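Local coordinates for enoyl-CoA hydratase (Geobacillus kaustophilus, PDB 2PPY), which probably hydrates the double bond of enoyl-CoA thioesters in fatty acid beta-oxidation, at residues V4-E16 / H23-F36. Sequence-based numbering, arbitrary orientation.
Sequences VETKKQYLTVFKE and HLHINKSNSYDLEF
The backbone O of T12 accepts the N-H of H23 at 2.8 Å, and T12 N returns a bond to H23 O, as an antiparallel hydrogen-bonded pair. L11 and L24 follow as the non-hydrogen-bonded pair, after which H25 N reaches Y10 O at 3.0 Å just beyond the open end of the hairpin 11-16/19-24. This hairpin belongs to the mixed sheet of the crotonase-like fold, and the loop after it leads into helix 34-48. On the face carrying T12 and H23, the edge of the F14 ring points at the face of the H23 imidazole in an offset edge-to-face pair, with the planes at 85°. Both imidazole nitrogens of H23 are also engaged, ND1 by D61 and NE2 by E21, which fixes the rotation of the ring. With CG turned anti to the carbonyl carbon (chi1 -67°), the Y10 ring is carried over the first turn of helix 34-48, F36 N lying 4.1 Å above its plane. I26 CG2 meets the ring edge at 3.5 Å from Y10 CD1, and E35 CG lies 3.3 Å from Y10 CE2. Y10 OH stands 3.0 Å from OD2 of D33, the N-cap residue, whose OD1 takes F36 N. With an alanine here, I26 and the E35 methylenes would probably lose their aromatic partner, and D33 OD2 its neighbouring hydroxyl. The strand pairing is thus polar and confined to the backbone, whereas the helix start packs against Y10 and L11 largely through apolar and aromatic groups.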
ATOM      1  N   VAL A   4       7.300 -36.267 -23.683  1.00 98.89           N
ATOM      2  CA  VAL A   4       7.306 -36.922 -22.379  1.00 98.22           C
ATOM      3  C   VAL A   4       6.002 -36.723 -21.619  1.00 97.25           C
ATOM      4  O   VAL A   4       5.363 -35.675 -21.716  1.00 95.61           O
ATOM      5  CB  VAL A   4       8.470 -36.416 -21.504  1.00 99.08           C
ATOM      6  CG1 VAL A   4       9.792 -36.891 -22.081  1.00100.42           C
ATOM      7  CG2 VAL A   4       8.439 -34.898 -21.423  1.00 99.08           C
ATOM      8  N   GLU A   5       5.620 -37.744 -20.858  1.00 97.20           N
ATOM      9  CA  GLU A   5       4.387 -37.719 -20.081  1.00 96.69           C
ATOM     10  C   GLU A   5       4.622 -38.359 -18.712  1.00 95.22           C
ATOM     11  O   GLU A   5       5.125 -39.478 -18.620  1.00 96.03           O
ATOM     12  CB  GLU A   5       3.296 -38.492 -20.829  1.00 98.64           C
ATOM     13  CG  GLU A   5       3.204 -38.150 -22.312  1.00100.33           C
ATOM     14  CD  GLU A   5       2.386 -39.158 -23.100  1.00100.30           C
ATOM     15  OE1 GLU A   5       2.715 -40.361 -23.049  1.00100.42           O
ATOM     16  OE2 GLU A   5       1.420 -38.747 -23.777  1.00100.42           O
ATOM     17  N   THR A   6       4.262 -37.640 -17.655  1.00 92.83           N
ATOM     18  CA  THR A   6       4.418 -38.140 -16.292  1.00 89.92           C
ATOM     19  C   THR A   6       3.044 -38.104 -15.624  1.00 89.86           C
ATOM     20  O   THR A   6       2.319 -37.114 -15.737  1.00 88.16           O
ATOM     21  CB  THR A   6       5.425 -37.279 -15.497  1.00 88.08           C
ATOM     22  OG1 THR A   6       5.547 -37.786 -14.163  1.00 87.62           O
ATOM     23  CG2 THR A   6       4.972 -35.831 -15.452  1.00 87.02           C
ATOM     24  N   LYS A   7       2.685 -39.178 -14.926  1.00 89.42           N
ATOM     25  CA  LYS A   7       1.368 -39.254 -14.302  1.00 90.00           C
ATOM     26  C   LYS A   7       1.333 -39.625 -12.822  1.00 88.34           C
ATOM     27  O   LYS A   7       2.261 -40.232 -12.286  1.00 87.89           O
ATOM     28  CB  LYS A   7       0.510 -40.262 -15.070  1.00 92.98           C
ATOM     29  CG  LYS A   7       0.683 -40.189 -16.576  1.00 97.46           C
ATOM     30  CD  LYS A   7       0.211 -41.463 -17.254  1.00 99.01           C
ATOM     31  CE  LYS A   7       0.571 -41.457 -18.730  1.00 99.16           C
ATOM     32  NZ  LYS A   7       0.270 -42.762 -19.380  1.00100.42           N
ATOM     33  N   LYS A   8       0.232 -39.244 -12.180  1.00 85.78           N
ATOM     34  CA  LYS A   8      -0.032 -39.536 -10.777  1.00 83.29           C
ATOM     35  C   LYS A   8      -1.487 -39.989 -10.739  1.00 77.50           C
ATOM     36  O   LYS A   8      -2.041 -40.344 -11.778  1.00 79.30           O
ATOM     37  CB  LYS A   8       0.176 -38.295  -9.903  1.00 87.67           C
ATOM     38  CG  LYS A   8       1.643 -37.972  -9.640  1.00 92.30           C
ATOM     39  CD  LYS A   8       1.804 -36.890  -8.582  1.00 97.09           C
ATOM     40  CE  LYS A   8       3.267 -36.711  -8.197  1.00100.12           C
ATOM     41  NZ  LYS A   8       3.451 -35.703  -7.114  1.00 99.49           N
ATOM     42  N   GLN A   9      -2.116 -39.980  -9.568  1.00 70.41           N
ATOM     43  CA  GLN A   9      -3.507 -40.418  -9.490  1.00 62.62           C
ATOM     44  C   GLN A   9      -4.535 -39.300  -9.596  1.00 56.91           C
ATOM     45  O   GLN A   9      -5.651 -39.526 -10.062  1.00 60.87           O
ATOM     46  CB  GLN A   9      -3.751 -41.215  -8.205  1.00 60.70           C
ATOM     47  CG  GLN A   9      -3.187 -40.591  -6.944  1.00 58.89           C
ATOM     48  CD  GLN A   9      -3.664 -41.306  -5.693  1.00 63.62           C
ATOM     49  OE1 GLN A   9      -4.004 -42.490  -5.734  1.00 63.16           O
ATOM     50  NE2 GLN A   9      -3.681 -40.594  -4.571  1.00 59.60           N
ATOM     51  N   TYR A  10      -4.163 -38.096  -9.174  1.00 48.42           N
ATOM     52  CA  TYR A  10      -5.080 -36.961  -9.219  1.00 40.37           C
ATOM     53  C   TYR A  10      -4.907 -36.119 -10.475  1.00 34.42           C
ATOM     54  O   TYR A  10      -5.843 -35.455 -10.923  1.00 31.34           O
ATOM     55  CB  TYR A  10      -4.871 -36.065  -8.000  1.00 36.84           C
ATOM     56  CG  TYR A  10      -5.249 -36.690  -6.681  1.00 36.08           C
ATOM     57  CD1 TYR A  10      -6.571 -36.700  -6.246  1.00 41.41           C
ATOM     58  CD2 TYR A  10      -4.279 -37.247  -5.852  1.00 37.66           C
ATOM     59  CE1 TYR A  10      -6.919 -37.247  -5.012  1.00 43.24           C
ATOM     60  CE2 TYR A  10      -4.617 -37.795  -4.620  1.00 39.32           C
ATOM     61  CZ  TYR A  10      -5.935 -37.791  -4.205  1.00 39.20           C
ATOM     62  OH  TYR A  10      -6.266 -38.322  -2.980  1.00 46.52           O
ATOM     63  N   LEU A  11      -3.709 -36.143 -11.045  1.00 32.50           N
ATOM     64  CA  LEU A  11      -3.442 -35.345 -12.228  1.00 30.34           C
ATOM     65  C   LEU A  11      -2.277 -35.895 -13.034  1.00 29.63           C
ATOM     66  O   LEU A  11      -1.484 -36.692 -12.533  1.00 24.43           O
ATOM     67  CB  LEU A  11      -3.159 -33.895 -11.800  1.00 31.93           C
ATOM     68  CG  LEU A  11      -1.786 -33.205 -11.912  1.00 36.37           C
ATOM     69  CD1 LEU A  11      -1.837 -31.934 -11.072  1.00 37.59           C
ATOM     70  CD2 LEU A  11      -0.654 -34.077 -11.409  1.00 34.28           C
ATOM     71  N   THR A  12      -2.178 -35.452 -14.284  1.00 29.86           N
ATOM     72  CA  THR A  12      -1.105 -35.865 -15.177  1.00 28.02           C
ATOM     73  C   THR A  12      -0.503 -34.638 -15.856  1.00 29.15           C
ATOM     74  O   THR A  12      -1.223 -33.730 -16.275  1.00 30.83           O
ATOM     75  CB  THR A  12      -1.622 -36.835 -16.262  1.00 31.86           C
ATOM     76  OG1 THR A  12      -2.076 -38.043 -15.645  1.00 34.48           O
ATOM     77  CG2 THR A  12      -0.523 -37.168 -17.257  1.00 29.26           C
ATOM     78  N   VAL A  13       0.821 -34.609 -15.957  1.00 28.65           N
ATOM     79  CA  VAL A  13       1.512 -33.497 -16.595  1.00 25.92           C
ATOM     80  C   VAL A  13       2.131 -33.953 -17.911  1.00 27.40           C
ATOM     81  O   VAL A  13       2.853 -34.947 -17.954  1.00 30.35           O
ATOM     82  CB  VAL A  13       2.640 -32.932 -15.691  1.00 25.41           C
ATOM     83  CG1 VAL A  13       3.349 -31.784 -16.398  1.00 26.09           C
ATOM     84  CG2 VAL A  13       2.067 -32.456 -14.369  1.00 26.60           C
ATOM     85  N   PHE A  14       1.833 -33.223 -18.980  1.00 23.89           N
ATOM     86  CA  PHE A  14       2.364 -33.517 -20.308  1.00 25.94           C
ATOM     87  C   PHE A  14       3.250 -32.347 -20.720  1.00 29.73           C
ATOM     88  O   PHE A  14       2.846 -31.190 -20.600  1.00 31.85           O
ATOM     89  CB  PHE A  14       1.228 -33.662 -21.326  1.00 32.33           C
ATOM     90  CG  PHE A  14       0.320 -34.831 -21.071  1.00 36.92           C
ATOM     91  CD1 PHE A  14       0.767 -36.133 -21.265  1.00 38.10           C
ATOM     92  CD2 PHE A  14      -0.988 -34.630 -20.643  1.00 39.79           C
ATOM     93  CE1 PHE A  14      -0.079 -37.223 -21.038  1.00 39.95           C
ATOM     94  CE2 PHE A  14      -1.843 -35.709 -20.412  1.00 39.70           C
ATOM     95  CZ  PHE A  14      -1.385 -37.009 -20.611  1.00 41.46           C
ATOM     96  N   LYS A  15       4.456 -32.640 -21.201  1.00 30.16           N
ATOM     97  CA  LYS A  15       5.372 -31.589 -21.629  1.00 27.03           C
ATOM     98  C   LYS A  15       5.739 -31.771 -23.090  1.00 32.64           C
ATOM     99  O   LYS A  15       6.112 -32.867 -23.512  1.00 30.63           O
ATOM    100  CB  LYS A  15       6.651 -31.601 -20.791  1.00 23.27           C
ATOM    101  CG  LYS A  15       6.459 -31.230 -19.326  1.00 24.25           C
ATOM    102  CD  LYS A  15       7.807 -31.174 -18.635  1.00 29.91           C
ATOM    103  CE  LYS A  15       7.679 -30.934 -17.143  1.00 34.91           C
ATOM    104  NZ  LYS A  15       9.027 -30.897 -16.503  1.00 31.21           N
ATOM    105  N   GLU A  16       5.644 -30.693 -23.858  1.00 32.29           N
ATOM    106  CA  GLU A  16       5.962 -30.756 -25.272  1.00 37.23           C
ATOM    107  C   GLU A  16       6.130 -29.366 -25.869  1.00 34.63           C
ATOM    108  O   GLU A  16       5.294 -28.490 -25.672  1.00 36.99           O
ATOM    109  CB  GLU A  16       4.855 -31.520 -26.006  1.00 43.33           C
ATOM    110  CG  GLU A  16       5.113 -31.773 -27.480  1.00 55.22           C
ATOM    111  CD  GLU A  16       4.076 -32.703 -28.090  1.00 65.67           C
ATOM    112  OE1 GLU A  16       2.871 -32.372 -28.047  1.00 67.58           O
ATOM    113  OE2 GLU A  16       4.469 -33.770 -28.612  1.00 67.65           O
ATOM    114  N   HIS A  23      -3.394 -32.033 -16.612  1.00 25.12           N
ATOM    115  CA  HIS A  23      -4.735 -32.582 -16.735  1.00 24.00           C
ATOM    116  C   HIS A  23      -5.236 -33.050 -15.384  1.00 24.80           C
ATOM    117  O   HIS A  23      -4.548 -33.784 -14.680  1.00 23.77           O
ATOM    118  CB  HIS A  23      -4.753 -33.745 -17.726  1.00 26.07           C
ATOM    119  CG  HIS A  23      -4.584 -33.326 -19.152  1.00 27.12           C
ATOM    120  ND1 HIS A  23      -5.583 -33.463 -20.093  1.00 28.88           N
ATOM    121  CD2 HIS A  23      -3.534 -32.764 -19.798  1.00 24.14           C
ATOM    122  CE1 HIS A  23      -5.155 -33.007 -21.256  1.00 32.53           C
ATOM    123  NE2 HIS A  23      -3.915 -32.578 -21.105  1.00 32.43           N
ATOM    124  N   LEU A  24      -6.440 -32.618 -15.028  1.00 26.88           N
ATOM    125  CA  LEU A  24      -7.037 -32.992 -13.760  1.00 25.15           C
ATOM    126  C   LEU A  24      -8.001 -34.167 -13.945  1.00 26.15           C
ATOM    127  O   LEU A  24      -8.895 -34.119 -14.787  1.00 23.60           O
ATOM    128  CB  LEU A  24      -7.791 -31.797 -13.171  1.00 25.36           C
ATOM    129  CG  LEU A  24      -7.026 -30.466 -13.091  1.00 27.34           C
ATOM    130  CD1 LEU A  24      -7.931 -29.391 -12.499  1.00 28.34           C
ATOM    131  CD2 LEU A  24      -5.779 -30.630 -12.244  1.00 20.62           C
ATOM    132  N   HIS A  25      -7.802 -35.221 -13.163  1.00 26.17           N
ATOM    133  CA  HIS A  25      -8.659 -36.401 -13.210  1.00 29.83           C
ATOM    134  C   HIS A  25      -8.785 -36.959 -11.796  1.00 31.33           C
ATOM    135  O   HIS A  25      -8.206 -37.988 -11.469  1.00 33.27           O
ATOM    136  CB  HIS A  25      -8.086 -37.472 -14.159  1.00 25.00           C
ATOM    137  CG  HIS A  25      -6.636 -37.778 -13.930  1.00 19.13           C
ATOM    138  ND1 HIS A  25      -5.649 -37.386 -14.808  1.00 28.00           N
ATOM    139  CD2 HIS A  25      -6.009 -38.451 -12.935  1.00 18.92           C
ATOM    140  CE1 HIS A  25      -4.476 -37.803 -14.364  1.00 20.70           C
ATOM    141  NE2 HIS A  25      -4.667 -38.451 -13.229  1.00 23.39           N
ATOM    142  N   ILE A  26      -9.556 -36.274 -10.962  1.00 29.86           N
ATOM    143  CA  ILE A  26      -9.732 -36.669  -9.575  1.00 30.64           C
ATOM    144  C   ILE A  26     -10.968 -37.529  -9.334  1.00 34.67           C
ATOM    145  O   ILE A  26     -10.912 -38.542  -8.638  1.00 34.05           O
ATOM    146  CB  ILE A  26      -9.833 -35.431  -8.674  1.00 28.19           C
ATOM    147  CG1 ILE A  26      -8.696 -34.462  -8.996  1.00 30.40           C
ATOM    148  CG2 ILE A  26      -9.780 -35.840  -7.213  1.00 21.57           C
ATOM    149  CD1 ILE A  26      -8.933 -33.054  -8.477  1.00 32.77           C
ATOM    150  N   ASN A  27     -12.091 -37.104  -9.897  1.00 30.83           N
ATOM    151  CA  ASN A  27     -13.346 -37.822  -9.735  1.00 30.67           C
ATOM    152  C   ASN A  27     -14.434 -37.184 -10.585  1.00 30.75           C
ATOM    153  O   ASN A  27     -14.169 -36.282 -11.377  1.00 29.50           O
ATOM    154  CB  ASN A  27     -13.772 -37.852  -8.251  1.00 27.13           C
ATOM    155  CG  ASN A  27     -13.812 -36.475  -7.615  1.00 31.60           C
ATOM    156  OD1 ASN A  27     -14.223 -35.503  -8.244  1.00 28.41           O
ATOM    157  ND2 ASN A  27     -13.406 -36.390  -6.346  1.00 23.00           N
ATOM    158  N   LYS A  28     -15.655 -37.675 -10.405  1.00 32.63           N
ATOM    159  CA  LYS A  28     -16.801 -37.207 -11.168  1.00 32.77           C
ATOM    160  C   LYS A  28     -16.898 -35.693 -11.339  1.00 31.59           C
ATOM    161  O   LYS A  28     -17.294 -35.210 -12.404  1.00 31.51           O
ATOM    162  CB  LYS A  28     -18.088 -37.711 -10.503  1.00 41.07           C
ATOM    163  CG  LYS A  28     -18.163 -37.318  -9.020  1.00 52.55           C
ATOM    164  CD  LYS A  28     -19.369 -37.911  -8.277  1.00 56.59           C
ATOM    165  CE  LYS A  28     -20.069 -39.018  -9.043  1.00 56.06           C
ATOM    166  NZ  LYS A  28     -21.179 -39.601  -8.215  1.00 60.13           N
ATOM    167  N   SER A  29     -16.541 -34.941 -10.299  1.00 28.74           N
ATOM    168  CA  SER A  29     -16.624 -33.477 -10.363  1.00 24.94           C
ATOM    169  C   SER A  29     -15.301 -32.804 -10.000  1.00 26.58           C
ATOM    170  O   SER A  29     -15.246 -31.600  -9.765  1.00 26.91           O
ATOM    171  CB  SER A  29     -17.730 -32.966  -9.427  1.00 24.82           C
ATOM    172  OG  SER A  29     -17.495 -33.353  -8.095  1.00 27.53           O
ATOM    173  N   ASN A  30     -14.228 -33.592  -9.997  1.00 24.75           N
ATOM    174  CA  ASN A  30     -12.906 -33.104  -9.641  1.00 23.25           C
ATOM    175  C   ASN A  30     -12.896 -32.377  -8.301  1.00 25.60           C
ATOM    176  O   ASN A  30     -12.232 -31.345  -8.157  1.00 23.46           O
ATOM    177  CB  ASN A  30     -12.328 -32.189 -10.728  1.00 22.28           C
ATOM    178  CG  ASN A  30     -11.669 -32.965 -11.854  1.00 25.40           C
ATOM    179  OD1 ASN A  30     -11.003 -33.973 -11.619  1.00 25.18           O
ATOM    180  ND2 ASN A  30     -11.834 -32.488 -13.080  1.00 26.11           N
ATOM    181  N   SER A  31     -13.643 -32.899  -7.328  1.00 18.17           N
ATOM    182  CA  SER A  31     -13.659 -32.317  -5.985  1.00 23.39           C
ATOM    183  C   SER A  31     -12.347 -32.756  -5.350  1.00 25.99           C
ATOM    184  O   SER A  31     -12.089 -33.950  -5.211  1.00 32.02           O
ATOM    185  CB  SER A  31     -14.840 -32.855  -5.180  1.00 20.90           C
ATOM    186  OG  SER A  31     -16.054 -32.342  -5.690  1.00 33.58           O
ATOM    187  N   TYR A  32     -11.526 -31.790  -4.958  1.00 25.76           N
ATOM    188  CA  TYR A  32     -10.205 -32.091  -4.409  1.00 20.13           C
ATOM    189  C   TYR A  32     -10.057 -32.181  -2.900  1.00 20.41           C
ATOM    190  O   TYR A  32     -10.948 -31.798  -2.142  1.00 21.14           O
ATOM    191  CB  TYR A  32      -9.203 -31.061  -4.930  1.00 19.99           C
ATOM    192  CG  TYR A  32      -9.528 -29.642  -4.512  1.00 16.38           C
ATOM    193  CD1 TYR A  32     -10.215 -28.776  -5.366  1.00 15.54           C
ATOM    194  CD2 TYR A  32      -9.169 -29.172  -3.249  1.00 16.61           C
ATOM    195  CE1 TYR A  32     -10.533 -27.470  -4.965  1.00 16.57           C
ATOM    196  CE2 TYR A  32      -9.485 -27.875  -2.840  1.00 19.35           C
ATOM    197  CZ  TYR A  32     -10.164 -27.032  -3.701  1.00 18.35           C
ATOM    198  OH  TYR A  32     -10.483 -25.763  -3.285  1.00 19.61           O
ATOM    199  N   ASP A  33      -8.899 -32.691  -2.486  1.00 20.14           N
ATOM    200  CA  ASP A  33      -8.538 -32.826  -1.077  1.00 22.33           C
ATOM    201  C   ASP A  33      -7.116 -32.286  -0.920  1.00 21.06           C
ATOM    202  O   ASP A  33      -6.588 -31.656  -1.835  1.00 22.65           O
ATOM    203  CB  ASP A  33      -8.583 -34.292  -0.632  1.00 23.28           C
ATOM    204  CG  ASP A  33      -7.742 -35.197  -1.513  1.00 26.37           C
ATOM    205  OD1 ASP A  33      -6.785 -34.709  -2.151  1.00 28.24           O
ATOM    206  OD2 ASP A  33      -8.033 -36.408  -1.558  1.00 33.65           O
ATOM    207  N   LEU A  34      -6.489 -32.542   0.223  1.00 19.95           N
ATOM    208  CA  LEU A  34      -5.135 -32.051   0.457  1.00 20.64           C
ATOM    209  C   LEU A  34      -4.123 -32.704  -0.470  1.00 22.08           C
ATOM    210  O   LEU A  34      -3.243 -32.035  -1.005  1.00 28.63           O
ATOM    211  CB  LEU A  34      -4.717 -32.277   1.918  1.00 18.77           C
ATOM    212  CG  LEU A  34      -3.285 -31.850   2.279  1.00 19.90           C
ATOM    213  CD1 LEU A  34      -3.053 -30.399   1.864  1.00 15.71           C
ATOM    214  CD2 LEU A  34      -3.052 -32.021   3.775  1.00 19.60           C
ATOM    215  N   GLU A  35      -4.248 -34.013  -0.662  1.00 21.48           N
ATOM    216  CA  GLU A  35      -3.326 -34.739  -1.520  1.00 23.77           C
ATOM    217  C   GLU A  35      -3.311 -34.180  -2.946  1.00 23.18           C
ATOM    218  O   GLU A  35      -2.262 -34.141  -3.591  1.00 22.35           O
ATOM    219  CB  GLU A  35      -3.689 -36.228  -1.533  1.00 28.22           C
ATOM    220  CG  GLU A  35      -2.627 -37.126  -2.136  1.00 40.66           C
ATOM    221  CD  GLU A  35      -1.281 -36.995  -1.442  1.00 53.07           C
ATOM    222  OE1 GLU A  35      -1.230 -37.126  -0.198  1.00 53.29           O
ATOM    223  OE2 GLU A  35      -0.274 -36.766  -2.147  1.00 56.96           O
ATOM    224  N   PHE A  36      -4.467 -33.749  -3.445  1.00 20.83           N
ATOM    225  CA  PHE A  36      -4.510 -33.188  -4.790  1.00 23.28           C
ATOM    226  C   PHE A  36      -3.608 -31.968  -4.875  1.00 21.47           C
ATOM    227  O   PHE A  36      -2.782 -31.857  -5.780  1.00 20.19           O
ATOM    228  CB  PHE A  36      -5.920 -32.751  -5.187  1.00 26.25           C
ATOM    229  CG  PHE A  36      -5.932 -31.798  -6.356  1.00 26.76           C
ATOM    230  CD1 PHE A  36      -5.547 -32.229  -7.623  1.00 25.79           C
ATOM    231  CD2 PHE A  36      -6.266 -30.458  -6.178  1.00 28.58           C
ATOM    232  CE1 PHE A  36      -5.478 -31.332  -8.697  1.00 24.37           C
ATOM    233  CE2 PHE A  36      -6.199 -29.552  -7.246  1.00 22.66           C
ATOM    234  CZ  PHE A  36      -5.808 -29.993  -8.507  1.00 18.43           C
TER